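Local coordinates for protein ECF RNA polymerase sigma factor SigK (Mycobacterium tuberculosis, PDB 4NQW) that probably directs RNA polymerase to specific promoters as an ECF sigma factor, once released from the anti-sigma factor that holds it inactive, at residues A[59-64]-A[107-112]. Residues are numbered along the deposited sequence; the frame is centred on the assembly and turned at random.
Sequences MRVLRD and DRVRCE. With CD (cadmium ion), chain C; CD (cadmium ion), chain L; CD (cadmium ion), chain D.
Asp-107 OD1 binds a cadmium ion at 2.4 Å on the side of helix 93-111 turned away from Val-109 and Arg-108, the two residues that meet Val-61 and Leu-62 of helix 42-62. The other carboxylate oxygen, OD2, takes a second cadmium at 2.4 Å, an ion also held by an acidic side chain of the partner protein chain. Two oxygens on a short stem let one aspartate bridge both metals, while one turn on, the sulfur SG of Cys-111, a soft ligand suited to soft cadmium, binds a third.

Between the helices the contact is apolar. Val-109 CG2 is its hub, touching Val-61 CG1 at 3.8 Å and Leu-62 CD2 at the same distance. With chi1 at 170°, CG1 lies anti to the backbone N and CG2 beside it, which turns CG2 to the facing helix; a compact beta-branched residue suits such a close approach. Leu-62 starts out along the interface, but its longer chain, with chi1 at -52°, brings CD2 across to Arg-108 CB, 3.6 Å away. Arg-108 thus offers its aliphatic root here, and its bent chain carries the guanidinium off toward helix 65-82, where NE makes a weak hydrogen bond to Thr-71 OG1.

Arg-63 breaks the helix with a positive phi of 55°, and Asp-64, whose OD1 accepts Tyr-67 N, caps the next helix. The contact joins the C-terminal ends of helices 42-62 and 93-111 within sigma-70 domain 2, the promoter -10 recognition module, with helix 65-82 beside it touching both Leu-62 and Arg-108.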
# COMPACT_ATOMS: atom_id res chain seq x y z
N MET A 59 3.53 3.16 -11.50
CA MET A 59 3.22 2.99 -12.93
C MET A 59 1.84 2.38 -13.14
O MET A 59 1.06 2.87 -13.95
CB MET A 59 4.27 2.12 -13.63
CG MET A 59 5.35 2.88 -14.39
SD MET A 59 4.71 4.10 -15.57
CE MET A 59 3.54 3.13 -16.52
N ARG A 60 1.55 1.31 -12.40
CA ARG A 60 0.27 0.62 -12.50
C ARG A 60 -0.91 1.55 -12.22
O ARG A 60 -1.91 1.51 -12.94
CB ARG A 60 0.25 -0.58 -11.55
CG ARG A 60 -1.05 -1.38 -11.55
CD ARG A 60 -1.34 -1.99 -12.92
NE ARG A 60 -2.73 -1.77 -13.31
CZ ARG A 60 -3.73 -2.65 -13.17
NH1 ARG A 60 -3.52 -3.86 -12.65
NH2 ARG A 60 -4.95 -2.31 -13.56
N VAL A 61 -0.79 2.37 -11.19
CA VAL A 61 -1.87 3.26 -10.76
C VAL A 61 -2.01 4.48 -11.67
O VAL A 61 -3.11 4.80 -12.13
CB VAL A 61 -1.68 3.72 -9.29
CG1 VAL A 61 -2.77 4.72 -8.89
CG2 VAL A 61 -1.70 2.53 -8.35
N LEU A 62 -0.89 5.15 -11.94
CA LEU A 62 -0.90 6.40 -12.72
C LEU A 62 -0.89 6.18 -14.24
O LEU A 62 -1.52 6.93 -14.97
CB LEU A 62 0.28 7.28 -12.32
CG LEU A 62 0.47 7.56 -10.83
CD1 LEU A 62 1.64 8.50 -10.61
CD2 LEU A 62 -0.80 8.14 -10.21
N ARG A 63 -0.17 5.15 -14.69
CA ARG A 63 0.00 4.83 -16.12
C ARG A 63 0.54 6.02 -16.93
O ARG A 63 0.02 6.35 -18.00
CB ARG A 63 -1.31 4.33 -16.74
CG ARG A 63 -1.89 3.09 -16.06
CD ARG A 63 -3.40 3.08 -16.17
NE ARG A 63 -3.97 4.31 -15.61
CZ ARG A 63 -5.25 4.67 -15.71
NH1 ARG A 63 -6.13 3.90 -16.35
NH2 ARG A 63 -5.65 5.81 -15.17
N ASP A 64 1.57 6.66 -16.39
CA ASP A 64 2.25 7.76 -17.05
C ASP A 64 3.68 7.76 -16.55
O ASP A 64 3.92 7.91 -15.35
CB ASP A 64 1.55 9.08 -16.73
CG ASP A 64 2.05 10.23 -17.59
OD1 ASP A 64 3.16 10.74 -17.32
OD2 ASP A 64 1.32 10.64 -18.52
N ASP A 107 -3.82 9.12 -4.32
CA ASP A 107 -4.08 10.54 -4.14
C ASP A 107 -3.91 11.32 -5.45
O ASP A 107 -4.74 12.18 -5.78
CB ASP A 107 -3.15 11.11 -3.06
CG ASP A 107 -3.15 12.63 -3.04
OD1 ASP A 107 -2.38 13.24 -3.82
OD2 ASP A 107 -3.90 13.20 -2.23
N ARG A 108 -2.85 11.02 -6.18
CA ARG A 108 -2.56 11.64 -7.47
C ARG A 108 -3.73 11.50 -8.44
O ARG A 108 -4.08 12.44 -9.16
CB ARG A 108 -1.31 11.02 -8.10
CG ARG A 108 -0.37 12.01 -8.77
CD ARG A 108 0.40 12.83 -7.74
NE ARG A 108 1.75 13.16 -8.19
CZ ARG A 108 2.05 14.06 -9.13
NH1 ARG A 108 1.09 14.73 -9.77
NH2 ARG A 108 3.32 14.28 -9.45
N VAL A 109 -4.34 10.31 -8.46
CA VAL A 109 -5.49 10.02 -9.32
C VAL A 109 -6.74 10.76 -8.86
O VAL A 109 -7.48 11.30 -9.68
CB VAL A 109 -5.77 8.50 -9.38
CG1 VAL A 109 -7.10 8.21 -10.08
CG2 VAL A 109 -4.63 7.78 -10.09
N ARG A 110 -6.99 10.78 -7.55
CA ARG A 110 -8.19 11.41 -7.00
C ARG A 110 -8.10 12.93 -7.00
O ARG A 110 -8.98 13.60 -7.55
CB ARG A 110 -8.46 10.92 -5.57
CG ARG A 110 -8.95 9.49 -5.49
CD ARG A 110 -9.21 9.11 -4.05
NE ARG A 110 -9.28 7.66 -3.88
CZ ARG A 110 -9.21 7.03 -2.71
NH1 ARG A 110 -9.07 7.71 -1.58
NH2 ARG A 110 -9.29 5.71 -2.68
N CYS A 111 -7.06 13.47 -6.37
CA CYS A 111 -6.89 14.93 -6.30
C CYS A 111 -6.88 15.55 -7.69
O CYS A 111 -7.41 16.65 -7.89
CB CYS A 111 -5.62 15.31 -5.52
SG CYS A 111 -5.78 15.21 -3.71
N GLU A 112 -6.29 14.85 -8.66
CA GLU A 112 -6.29 15.27 -10.06
C GLU A 112 -7.18 14.36 -10.90
O GLU A 112 -8.31 14.72 -11.24
CD CD C . -2.90 15.62 -3.98
CD CD L . -5.73 12.63 -0.77
CD CD D . -6.41 17.31 -3.39
O HOH W 1 -1.82 15.42 -6.47